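Local structure of nucleoside-diphosphate sugar epimerase (SulA family) (Corynebacterium glutamicum, 3OH8) at residues H287-A292 with V299-T304; L205-G210 with L231-L236; G256-D261 with P361-A366. The protein probably epimerises nucleoside-diphosphate sugars with the help of a Rossmann-type dinucleotide-binding domain of the NAD-dependent epimerase/dehydratase family. All blocks are in the same frame, centred on the assembly; numbering follows the deposited sequence.

Interaction 1: H287-A292 with V299-T304; sequences HATAPA and VAFIRT
The ring of Phe301 meets Thr289 at its edge, not over a face: Thr289 OG1 lies close to the ring plane, 3.0 Å from Phe301 CE1. The neighbouring corner takes part as well, with Phe301 CZ 3.5 Å from Thr289 OG1, so the oxygen sits beside the CE1–CZ side of the ring. An aromatic rim carries slightly positive hydrogens, and an oxygen in its plane is a favourable, if weak, electrostatic partner. The stronger polar tie of this hydroxyl is its hydrogen bond to the carbonyl oxygen of Glu286, one turn back along the chain. That bond agrees with a first torsion of 64°, which sets OG1 between the backbone N and the carbonyl carbon and puts CG2 anti to the carbonyl carbon, where it too meets Phe301 CE1, at 4.0 Å.

Val299 fills the second half of the contact by dividing its two methyls. CG1, anti to the backbone N (chi1 -179°), rests 3.6 Å from Thr289 OG1, whereas CG2 reaches Ala292 CB at 3.8 Å. The hydroxyl of Thr289 is thus met from one side by a valine methyl and an aromatic rim, two residues apart on the strand. No hydrogen bond joins the two segments. The backbone of 287-292 keeps its own shape through a type I turn, closed by Ala290 N to His287 O at 3.0 Å.

This turn links helix 277-287 to helix 290-294, and the second leads back into strand 298-308. Backbone bonds tie Ala300 to strand 248-254, and Val299 and Phe301 to strand 360-364. Thr289 also packs on Met249 and Ser251 of the former strand, while Thr233 and Val240 of helix 222-242 touch Thr289 and Ala292 respectively.

Interaction 2: L205-G210 with L231-L236; sequences LVHLAG and LPTKFL
Leu236 lays its CD2 methyl over one face of the His207 ring, a CH-pi contact with CD2 4.1 Å from the ring centroid and 23° off the normal, displaced toward the rim. The two side chains cross at about a right angle. Two residues earlier in the strand, Leu205 CD2 packs against Leu236 CG at 3.9 Å, so one helix leucine bridges two strand residues that face the same way. With CG anti to the backbone N (chi1 -175°), His207 extends from the strand toward the helix, and its edge arrives near Thr233.

Strand 205-207 and helix 231-236 run almost exactly antiparallel, their axes 10.6 Å apart. Strand 204-207, helix 222-242 and the parallel neighbouring strand 248-254 form a beta-alpha-beta crossover of the Rossmann type, and this contact lies between its first strand and its helix.

The chemistry is mixed: leucine carbon covers the imidazole, and a hydroxyl stands at its rim. Thr233 OG1 donates to the carbonyl oxygen of Arg229 in the same helix, which implies that any link to the imidazole would have to use OG1 as acceptor.

Interaction 3: G256-D261 with P361-A366; sequences GFYGHD and PINAVA
Tyr258 and Asn363 carry the whole of the close contact, reaching toward each other from opposite directions. The amide of Asn363 stands at the hydroxyl end of the tyrosine, near the ring plane at its edge, with ring and amide planes 85° apart. As modelled, Tyr258 OH lies 2.6 Å from Asn363 ND2 and 3.2 Å from Asn363 OD1, though the amide is probably turned over, so which end lies nearer the phenol oxygen is left open. The phenol oxygen has a clear partner as well: Arg303 donates to it through NH1, and the guanidinium group of that arginine also lies against Phe257 in a cation-pi interaction. Phe257 CD2, in turn, sits 3.6 Å above one face of the Tyr258 ring.

Beyond this small buried junction the segments diverge. Gly259 turns the chain away from the strand, with backbone angles (97°/164°) that suit glycine, and His260 and Asp261 continue to the solvent-exposed side. Only 93 Å² is buried in all, a narrow contact whose polar character comes from the phenol oxygen and the amide.

The 3-10 turn 256-258 follows strand 248-254, in the parallel, Rossmann-like part of a mixed sheet, and Asn363 lies near the end of strand 360-364 in the same sheet. In epimerases of this superfamily the loop after the corresponding strand borders the active site, and the Gly-Phe-Tyr-Gly sequence is consistent with such a loop.

Following the chain, interaction 2 comes first: strand 204-207 is joined to helix 222-242 within one crossover, and that loop is complete before the others begin. Interaction 3 then opens at 256-261 and closes about a hundred residues later at 361-366. Interaction 1, a short return from the turn and helix at 287-292 into the strand at 299-304, is nested inside it; no loops cross. Strands 298-308 and 360-364 are neighbours, which brings interactions 1 and 3 into direct touch. Interactions 1 and 2 meet where Ala288 CB packs on Thr233 CG2 at 3.8 Å, whereas 2 and 3 stay about 10 Å apart at their nearest atoms. All three reach one central sheet.

Interaction 1: H287-A292 with V299-T304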
ATOM      1  N   HIS A 287      19.401   2.563  17.521  1.00 21.16           N
ATOM      2  CA  HIS A 287      20.591   1.949  18.106  1.00 18.26           C
ATOM      3  C   HIS A 287      20.304   0.549  18.660  1.00 20.77           C
ATOM      4  O   HIS A 287      21.199  -0.274  18.778  1.00 19.49           O
ATOM      5  CB  HIS A 287      21.196   2.845  19.200  1.00 23.14           C
ATOM      6  CG  HIS A 287      22.429   2.264  19.822  1.00 30.57           C
ATOM      7  ND1 HIS A 287      22.458   1.784  21.113  1.00 38.78           N
ATOM      8  CD2 HIS A 287      23.663   2.046  19.312  1.00 35.50           C
ATOM      9  CE1 HIS A 287      23.665   1.314  21.380  1.00 35.73           C
ATOM     10  NE2 HIS A 287      24.415   1.462  20.302  1.00 36.75           N
ATOM     11  N   ALA A 288      19.048   0.280  18.993  1.00 21.20           N
ATOM     12  CA  ALA A 288      18.663  -1.039  19.469  1.00 23.51           C
ATOM     13  C   ALA A 288      18.865  -2.161  18.434  1.00 19.11           C
ATOM     14  O   ALA A 288      18.840  -3.339  18.798  1.00 19.03           O
ATOM     15  CB  ALA A 288      17.215  -1.021  19.966  1.00 24.27           C
ATOM     16  N   THR A 289      19.065  -1.807  17.159  1.00 17.57           N
ATOM     17  CA  THR A 289      19.335  -2.819  16.130  1.00 15.81           C
ATOM     18  C   THR A 289      20.805  -3.234  16.098  1.00 22.21           C
ATOM     19  O   THR A 289      21.192  -4.123  15.337  1.00 19.92           O
ATOM     20  CB  THR A 289      18.943  -2.363  14.682  1.00 21.83           C
ATOM     21  OG1 THR A 289      19.746  -1.249  14.278  1.00 21.87           O
ATOM     22  CG2 THR A 289      17.465  -1.996  14.586  1.00 21.87           C
ATOM     23  N   ALA A 290      21.619  -2.590  16.926  1.00 22.80           N
ATOM     24  CA  ALA A 290      23.068  -2.814  16.904  1.00 24.91           C
ATOM     25  C   ALA A 290      23.522  -4.289  16.927  1.00 23.75           C
ATOM     26  O   ALA A 290      24.461  -4.642  16.230  1.00 24.41           O
ATOM     27  CB  ALA A 290      23.758  -2.001  18.009  1.00 25.10           C
ATOM     28  N   PRO A 291      22.853  -5.153  17.710  1.00 22.65           N
ATOM     29  CA  PRO A 291      23.275  -6.561  17.684  1.00 24.07           C
ATOM     30  C   PRO A 291      23.214  -7.195  16.291  1.00 28.04           C
ATOM     31  O   PRO A 291      24.066  -8.021  15.967  1.00 25.67           O
ATOM     32  CB  PRO A 291      22.282  -7.242  18.632  1.00 19.25           C
ATOM     33  CG  PRO A 291      21.876  -6.143  19.583  1.00 21.86           C
ATOM     34  CD  PRO A 291      21.817  -4.906  18.732  1.00 23.16           C
ATOM     35  N   ALA A 292      22.229  -6.825  15.477  1.00 23.63           N
ATOM     36  CA  ALA A 292      22.139  -7.381  14.133  1.00 19.51           C
ATOM     37  C   ALA A 292      23.303  -6.926  13.255  1.00 20.65           C
ATOM     38  O   ALA A 292      23.956  -7.730  12.597  1.00 21.80           O
ATOM     39  CB  ALA A 292      20.819  -7.001  13.482  1.00 14.28           C
ATOM     40  N   VAL A 299      21.371  -4.022   7.884  1.00 14.14           N
ATOM     41  CA  VAL A 299      20.330  -3.300   8.612  1.00 19.28           C
ATOM     42  C   VAL A 299      20.019  -1.978   7.922  1.00 19.32           C
ATOM     43  O   VAL A 299      20.940  -1.250   7.532  1.00 19.39           O
ATOM     44  CB  VAL A 299      20.770  -3.003  10.077  1.00 20.46           C
ATOM     45  CG1 VAL A 299      19.670  -2.273  10.846  1.00 15.31           C
ATOM     46  CG2 VAL A 299      21.159  -4.289  10.781  1.00 22.53           C
ATOM     47  N   ALA A 300      18.732  -1.679   7.749  1.00 15.39           N
ATOM     48  CA  ALA A 300      18.311  -0.344   7.316  1.00 14.07           C
ATOM     49  C   ALA A 300      17.222   0.193   8.236  1.00 17.26           C
ATOM     50  O   ALA A 300      16.452  -0.574   8.819  1.00 15.71           O
ATOM     51  CB  ALA A 300      17.819  -0.362   5.884  1.00 15.66           C
ATOM     52  N   PHE A 301      17.174   1.517   8.355  1.00 18.36           N
ATOM     53  CA  PHE A 301      16.188   2.214   9.169  1.00 15.93           C
ATOM     54  C   PHE A 301      15.327   3.010   8.224  1.00 16.12           C
ATOM     55  O   PHE A 301      15.822   3.878   7.502  1.00 16.97           O
ATOM     56  CB  PHE A 301      16.871   3.176  10.149  1.00 18.33           C
ATOM     57  CG  PHE A 301      18.045   2.580  10.851  1.00 20.85           C
ATOM     58  CD1 PHE A 301      17.866   1.558  11.766  1.00 21.55           C
ATOM     59  CD2 PHE A 301      19.325   3.043  10.605  1.00 30.54           C
ATOM     60  CE1 PHE A 301      18.943   1.001  12.417  1.00 23.97           C
ATOM     61  CE2 PHE A 301      20.412   2.485  11.254  1.00 31.23           C
ATOM     62  CZ  PHE A 301      20.215   1.459  12.160  1.00 27.71           C
ATOM     63  N   ILE A 302      14.039   2.705   8.208  1.00 12.27           N
ATOM     64  CA  ILE A 302      13.118   3.391   7.306  1.00 11.01           C
ATOM     65  C   ILE A 302      12.532   4.580   8.062  1.00 15.21           C
ATOM     66  O   ILE A 302      11.534   4.449   8.765  1.00 17.83           O
ATOM     67  CB  ILE A 302      12.008   2.435   6.821  1.00 15.85           C
ATOM     68  CG1 ILE A 302      12.633   1.173   6.214  1.00 17.10           C
ATOM     69  CG2 ILE A 302      11.098   3.114   5.804  1.00 17.71           C
ATOM     70  CD1 ILE A 302      13.723   1.453   5.169  1.00 14.52           C
ATOM     71  N   ARG A 303      13.194   5.732   7.948  1.00 16.44           N
ATOM     72  CA  ARG A 303      12.724   6.937   8.607  1.00 16.04           C
ATOM     73  C   ARG A 303      11.527   7.476   7.836  1.00 14.47           C
ATOM     74  O   ARG A 303      11.677   8.195   6.856  1.00 13.84           O
ATOM     75  CB  ARG A 303      13.853   7.978   8.695  1.00 15.57           C
ATOM     76  CG  ARG A 303      15.076   7.461   9.453  1.00 14.23           C
ATOM     77  CD  ARG A 303      16.182   8.530   9.606  1.00 16.33           C
ATOM     78  NE  ARG A 303      17.295   8.011  10.397  1.00 16.86           N
ATOM     79  CZ  ARG A 303      18.527   8.512  10.384  1.00 19.58           C
ATOM     80  NH1 ARG A 303      18.831   9.557   9.614  1.00 13.41           N
ATOM     81  NH2 ARG A 303      19.458   7.955  11.139  1.00 17.70           N
ATOM     82  N   THR A 304      10.335   7.113   8.293  1.00 19.66           N
ATOM     83  CA  THR A 304       9.109   7.423   7.576  1.00 21.25           C
ATOM     84  C   THR A 304       8.552   8.808   7.882  1.00 14.22           C
ATOM     85  O   THR A 304       8.576   9.271   9.030  1.00 14.89           O
ATOM     86  CB  THR A 304       8.010   6.422   7.935  1.00 25.28           C
ATOM     87  OG1 THR A 304       8.547   5.095   7.874  1.00 34.13           O
ATOM     88  CG2 THR A 304       6.855   6.557   6.951  1.00 20.48           C
TER

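Interaction 2: L205-G210 with L231-L236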
ATOM      1  N   LEU A 205      13.965 -10.042   8.230  1.00 14.18           N
ATOM      2  CA  LEU A 205      13.014  -9.577   9.234  1.00 14.05           C
ATOM      3  C   LEU A 205      12.605  -8.149   8.935  1.00 15.41           C
ATOM      4  O   LEU A 205      13.459  -7.279   8.769  1.00 14.62           O
ATOM      5  CB  LEU A 205      13.623  -9.623  10.639  1.00 13.08           C
ATOM      6  CG  LEU A 205      12.761  -8.899  11.687  1.00 14.95           C
ATOM      7  CD1 LEU A 205      11.412  -9.618  11.912  1.00 12.74           C
ATOM      8  CD2 LEU A 205      13.529  -8.703  13.004  1.00 15.09           C
ATOM      9  N   VAL A 206      11.301  -7.900   8.870  1.00 13.45           N
ATOM     10  CA  VAL A 206      10.810  -6.524   8.803  1.00 13.70           C
ATOM     11  C   VAL A 206      10.116  -6.169  10.114  1.00 16.52           C
ATOM     12  O   VAL A 206       9.114  -6.793  10.484  1.00 14.37           O
ATOM     13  CB  VAL A 206       9.846  -6.317   7.608  1.00 13.02           C
ATOM     14  CG1 VAL A 206       9.316  -4.880   7.580  1.00 13.06           C
ATOM     15  CG2 VAL A 206      10.573  -6.634   6.325  1.00 14.64           C
ATOM     16  N   HIS A 207      10.668  -5.186  10.827  1.00 16.97           N
ATOM     17  CA  HIS A 207      10.155  -4.809  12.139  1.00 14.78           C
ATOM     18  C   HIS A 207       9.405  -3.493  12.042  1.00 13.95           C
ATOM     19  O   HIS A 207      10.007  -2.412  11.988  1.00 15.29           O
ATOM     20  CB  HIS A 207      11.285  -4.679  13.163  1.00 15.00           C
ATOM     21  CG  HIS A 207      10.794  -4.410  14.550  1.00 15.69           C
ATOM     22  ND1 HIS A 207      11.461  -3.584  15.432  1.00 18.01           N
ATOM     23  CD2 HIS A 207       9.697  -4.848  15.205  1.00  9.24           C
ATOM     24  CE1 HIS A 207      10.796  -3.534  16.573  1.00 14.25           C
ATOM     25  NE2 HIS A 207       9.720  -4.296  16.461  1.00 17.96           N
ATOM     26  N   LEU A 208       8.086  -3.615  12.004  1.00 13.66           N
ATOM     27  CA  LEU A 208       7.185  -2.509  11.758  1.00 16.66           C
ATOM     28  C   LEU A 208       6.334  -2.195  12.979  1.00 25.99           C
ATOM     29  O   LEU A 208       5.725  -1.130  13.046  1.00 38.46           O
ATOM     30  CB  LEU A 208       6.240  -2.863  10.615  1.00 18.62           C
ATOM     31  CG  LEU A 208       6.716  -2.656   9.193  1.00 25.65           C
ATOM     32  CD1 LEU A 208       5.595  -3.052   8.251  1.00 32.58           C
ATOM     33  CD2 LEU A 208       7.049  -1.206   9.030  1.00 28.39           C
ATOM     34  N   ALA A 209       6.276  -3.123  13.935  1.00 22.09           N
ATOM     35  CA  ALA A 209       5.334  -2.998  15.052  1.00 26.25           C
ATOM     36  C   ALA A 209       5.462  -1.659  15.785  1.00 38.84           C
ATOM     37  O   ALA A 209       6.564  -1.195  16.072  1.00 36.26           O
ATOM     38  CB  ALA A 209       5.503  -4.142  16.022  1.00 21.88           C
ATOM     39  N   GLY A 210       4.318  -1.053  16.091  1.00 50.26           N
ATOM     40  CA  GLY A 210       4.285   0.200  16.825  1.00 55.50           C
ATOM     41  C   GLY A 210       3.393   1.247  16.182  1.00 59.01           C
ATOM     42  O   GLY A 210       3.209   1.270  14.960  1.00 58.44           O
ATOM     43  N   LEU A 231      13.359  -1.932  23.770  1.00 16.76           N
ATOM     44  CA  LEU A 231      13.665  -3.313  24.168  1.00 20.17           C
ATOM     45  C   LEU A 231      13.193  -4.395  23.145  1.00 16.51           C
ATOM     46  O   LEU A 231      13.953  -5.298  22.780  1.00 18.13           O
ATOM     47  CB  LEU A 231      13.114  -3.601  25.573  1.00 25.31           C
ATOM     48  CG  LEU A 231      14.087  -3.640  26.774  1.00 32.39           C
ATOM     49  CD1 LEU A 231      15.322  -2.783  26.561  1.00 34.24           C
ATOM     50  CD2 LEU A 231      13.388  -3.250  28.066  1.00 29.22           C
ATOM     51  N   PRO A 232      11.940  -4.309  22.685  1.00 16.61           N
ATOM     52  CA  PRO A 232      11.539  -5.338  21.719  1.00 19.01           C
ATOM     53  C   PRO A 232      12.411  -5.322  20.458  1.00 19.86           C
ATOM     54  O   PRO A 232      12.664  -6.383  19.866  1.00 20.87           O
ATOM     55  CB  PRO A 232      10.096  -4.958  21.385  1.00 18.35           C
ATOM     56  CG  PRO A 232       9.605  -4.201  22.609  1.00 16.71           C
ATOM     57  CD  PRO A 232      10.807  -3.466  23.120  1.00 16.80           C
ATOM     58  N   THR A 233      12.851  -4.136  20.049  1.00 16.12           N
ATOM     59  CA  THR A 233      13.678  -4.000  18.854  1.00 16.47           C
ATOM     60  C   THR A 233      15.019  -4.686  19.066  1.00 17.47           C
ATOM     61  O   THR A 233      15.543  -5.334  18.165  1.00 18.44           O
ATOM     62  CB  THR A 233      13.894  -2.513  18.477  1.00 15.88           C
ATOM     63  OG1 THR A 233      12.647  -1.935  18.057  1.00 15.20           O
ATOM     64  CG2 THR A 233      14.881  -2.395  17.356  1.00 13.00           C
ATOM     65  N   LYS A 234      15.559  -4.556  20.276  1.00 19.66           N
ATOM     66  CA  LYS A 234      16.839  -5.160  20.605  1.00 20.02           C
ATOM     67  C   LYS A 234      16.745  -6.680  20.645  1.00 17.23           C
ATOM     68  O   LYS A 234      17.629  -7.384  20.140  1.00 23.17           O
ATOM     69  CB  LYS A 234      17.350  -4.634  21.950  1.00 21.22           C
ATOM     70  CG  LYS A 234      18.755  -5.082  22.295  1.00 24.51           C
ATOM     71  CD  LYS A 234      19.153  -4.572  23.677  1.00 35.65           C
ATOM     72  CE  LYS A 234      20.478  -5.158  24.125  1.00 45.30           C
ATOM     73  NZ  LYS A 234      20.824  -4.713  25.505  1.00 50.58           N
ATOM     74  N   PHE A 235      15.685  -7.190  21.262  1.00 14.56           N
ATOM     75  CA  PHE A 235      15.524  -8.630  21.385  1.00 16.84           C
ATOM     76  C   PHE A 235      15.369  -9.256  20.004  1.00 15.94           C
ATOM     77  O   PHE A 235      15.916 -10.321  19.725  1.00 19.89           O
ATOM     78  CB  PHE A 235      14.361  -8.976  22.325  1.00 17.92           C
ATOM     79  CG  PHE A 235      14.548  -8.451  23.739  1.00 23.95           C
ATOM     80  CD1 PHE A 235      15.814  -8.115  24.202  1.00 25.82           C
ATOM     81  CD2 PHE A 235      13.465  -8.293  24.594  1.00 19.36           C
ATOM     82  CE1 PHE A 235      16.000  -7.636  25.501  1.00 29.55           C
ATOM     83  CE2 PHE A 235      13.639  -7.822  25.891  1.00 24.65           C
ATOM     84  CZ  PHE A 235      14.912  -7.490  26.343  1.00 24.20           C
ATOM     85  N   LEU A 236      14.651  -8.574  19.124  1.00 14.15           N
ATOM     86  CA  LEU A 236      14.506  -9.065  17.753  1.00 18.21           C
ATOM     87  C   LEU A 236      15.871  -9.025  17.041  1.00 17.44           C
ATOM     88  O   LEU A 236      16.247  -9.957  16.327  1.00 18.52           O
ATOM     89  CB  LEU A 236      13.489  -8.212  16.992  1.00 19.71           C
ATOM     90  CG  LEU A 236      12.069  -8.705  16.664  1.00 26.05           C
ATOM     91  CD1 LEU A 236      11.822 -10.206  16.940  1.00 21.14           C
ATOM     92  CD2 LEU A 236      11.072  -7.845  17.365  1.00 23.83           C
TER

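Interaction 3: G256-D261 with P361-A366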
ATOM      1  N   GLY A 256      11.251  11.838  12.727  1.00 20.26           N
ATOM      2  CA  GLY A 256      11.362  12.405  14.063  1.00 18.79           C
ATOM      3  C   GLY A 256      12.782  12.297  14.580  1.00 19.17           C
ATOM      4  O   GLY A 256      13.154  12.956  15.547  1.00 23.37           O
ATOM      5  N   PHE A 257      13.576  11.447  13.935  1.00 17.14           N
ATOM      6  CA  PHE A 257      15.002  11.354  14.208  1.00 22.00           C
ATOM      7  C   PHE A 257      15.675  12.731  14.120  1.00 19.13           C
ATOM      8  O   PHE A 257      16.617  13.011  14.861  1.00 18.19           O
ATOM      9  CB  PHE A 257      15.659  10.406  13.205  1.00 18.51           C
ATOM     10  CG  PHE A 257      17.161  10.341  13.320  1.00 19.32           C
ATOM     11  CD1 PHE A 257      17.769   9.427  14.177  1.00 19.53           C
ATOM     12  CD2 PHE A 257      17.967  11.182  12.569  1.00 23.61           C
ATOM     13  CE1 PHE A 257      19.156   9.356  14.289  1.00 20.79           C
ATOM     14  CE2 PHE A 257      19.351  11.123  12.678  1.00 23.02           C
ATOM     15  CZ  PHE A 257      19.946  10.205  13.543  1.00 18.25           C
ATOM     16  N   TYR A 258      15.204  13.567  13.197  1.00 16.36           N
ATOM     17  CA  TYR A 258      15.822  14.863  12.951  1.00 18.54           C
ATOM     18  C   TYR A 258      15.326  15.913  13.935  1.00 21.43           C
ATOM     19  O   TYR A 258      15.762  17.076  13.904  1.00 19.07           O
ATOM     20  CB  TYR A 258      15.571  15.317  11.501  1.00 18.00           C
ATOM     21  CG  TYR A 258      16.074  14.319  10.503  1.00 16.44           C
ATOM     22  CD1 TYR A 258      17.437  14.104  10.342  1.00 16.85           C
ATOM     23  CD2 TYR A 258      15.188  13.562   9.739  1.00 17.79           C
ATOM     24  CE1 TYR A 258      17.912  13.171   9.435  1.00 13.88           C
ATOM     25  CE2 TYR A 258      15.654  12.620   8.825  1.00 19.32           C
ATOM     26  CZ  TYR A 258      17.008  12.430   8.686  1.00 17.90           C
ATOM     27  OH  TYR A 258      17.467  11.507   7.804  1.00 15.90           O
ATOM     28  N   GLY A 259      14.419  15.499  14.809  1.00 19.59           N
ATOM     29  CA  GLY A 259      13.793  16.421  15.730  1.00 22.85           C
ATOM     30  C   GLY A 259      12.456  16.854  15.168  1.00 28.53           C
ATOM     31  O   GLY A 259      12.184  16.685  13.972  1.00 27.71           O
ATOM     32  N   HIS A 260      11.615  17.420  16.023  1.00 31.08           N
ATOM     33  CA  HIS A 260      10.278  17.805  15.597  1.00 32.54           C
ATOM     34  C   HIS A 260      10.292  19.063  14.731  1.00 30.31           C
ATOM     35  O   HIS A 260       9.390  19.273  13.924  1.00 27.44           O
ATOM     36  CB  HIS A 260       9.327  17.943  16.802  1.00 35.94           C
ATOM     37  CG  HIS A 260       9.450  19.239  17.542  1.00 41.23           C
ATOM     38  ND1 HIS A 260       8.594  20.299  17.333  1.00 47.16           N
ATOM     39  CD2 HIS A 260      10.314  19.641  18.504  1.00 41.72           C
ATOM     40  CE1 HIS A 260       8.929  21.300  18.126  1.00 45.18           C
ATOM     41  NE2 HIS A 260       9.970  20.926  18.848  1.00 44.82           N
ATOM     42  N   ASP A 261      11.334  19.877  14.863  1.00 27.93           N
ATOM     43  CA  ASP A 261      11.337  21.176  14.194  1.00 27.00           C
ATOM     44  C   ASP A 261      12.735  21.629  13.779  1.00 30.00           C
ATOM     45  O   ASP A 261      13.523  22.046  14.626  1.00 31.05           O
ATOM     46  CB  ASP A 261      10.697  22.207  15.128  1.00 28.54           C
ATOM     47  CG  ASP A 261      10.588  23.590  14.509  1.00 31.64           C
ATOM     48  OD1 ASP A 261      11.033  23.789  13.355  1.00 31.30           O
ATOM     49  OD2 ASP A 261      10.047  24.482  15.194  1.00 36.73           O
ATOM     50  N   PRO A 361      20.348   4.416   7.373  1.00 16.99           N
ATOM     51  CA  PRO A 361      19.111   5.207   7.380  1.00 16.84           C
ATOM     52  C   PRO A 361      18.588   5.502   5.969  1.00 21.26           C
ATOM     53  O   PRO A 361      19.372   5.816   5.080  1.00 18.01           O
ATOM     54  CB  PRO A 361      19.537   6.516   8.052  1.00 16.82           C
ATOM     55  CG  PRO A 361      21.020   6.627   7.747  1.00 17.11           C
ATOM     56  CD  PRO A 361      21.522   5.202   7.806  1.00 18.73           C
ATOM     57  N   ILE A 362      17.277   5.381   5.768  1.00 15.87           N
ATOM     58  CA  ILE A 362      16.659   5.769   4.511  1.00 14.14           C
ATOM     59  C   ILE A 362      15.495   6.708   4.813  1.00 16.72           C
ATOM     60  O   ILE A 362      14.603   6.347   5.570  1.00 17.59           O
ATOM     61  CB  ILE A 362      16.097   4.545   3.786  1.00 17.40           C
ATOM     62  CG1 ILE A 362      17.211   3.526   3.506  1.00 16.60           C
ATOM     63  CG2 ILE A 362      15.428   4.971   2.512  1.00 16.02           C
ATOM     64  CD1 ILE A 362      18.278   4.028   2.512  1.00 18.11           C
ATOM     65  N   ASN A 363      15.513   7.926   4.270  1.00 16.00           N
ATOM     66  CA  ASN A 363      14.357   8.806   4.423  1.00 17.13           C
ATOM     67  C   ASN A 363      13.234   8.312   3.511  1.00 16.66           C
ATOM     68  O   ASN A 363      13.335   8.417   2.285  1.00 17.61           O
ATOM     69  CB  ASN A 363      14.700  10.263   4.087  1.00 13.27           C
ATOM     70  CG  ASN A 363      15.566  10.938   5.156  1.00 17.85           C
ATOM     71  OD1 ASN A 363      16.120  12.020   4.930  1.00 19.85           O
ATOM     72  ND2 ASN A 363      15.669  10.320   6.318  1.00 10.99           N
ATOM     73  N   ALA A 364      12.179   7.754   4.093  1.00 17.07           N
ATOM     74  CA  ALA A 364      11.045   7.308   3.280  1.00 15.33           C
ATOM     75  C   ALA A 364      10.017   8.419   3.259  1.00 14.87           C
ATOM     76  O   ALA A 364       9.077   8.425   4.048  1.00 14.14           O
ATOM     77  CB  ALA A 364      10.447   6.026   3.827  1.00 12.25           C
ATOM     78  N   VAL A 365      10.243   9.380   2.372  1.00 12.99           N
ATOM     79  CA  VAL A 365       9.406  10.557   2.232  1.00 14.89           C
ATOM     80  C   VAL A 365       9.330  10.844   0.745  1.00 15.00           C
ATOM     81  O   VAL A 365      10.250  10.520   0.003  1.00 16.03           O
ATOM     82  CB  VAL A 365      10.041  11.792   2.937  1.00 20.34           C
ATOM     83  CG1 VAL A 365      10.262  11.511   4.435  1.00 13.04           C
ATOM     84  CG2 VAL A 365      11.359  12.183   2.250  1.00 13.28           C
ATOM     85  N   ALA A 366       8.228  11.429   0.298  1.00 15.17           N
ATOM     86  CA  ALA A 366       8.141  11.862  -1.090  1.00 15.51           C
ATOM     87  C   ALA A 366       9.183  12.951  -1.341  1.00 18.52           C
ATOM     88  O   ALA A 366       9.576  13.650  -0.416  1.00 20.36           O
ATOM     89  CB  ALA A 366       6.727  12.372  -1.403  1.00 21.17           C
TER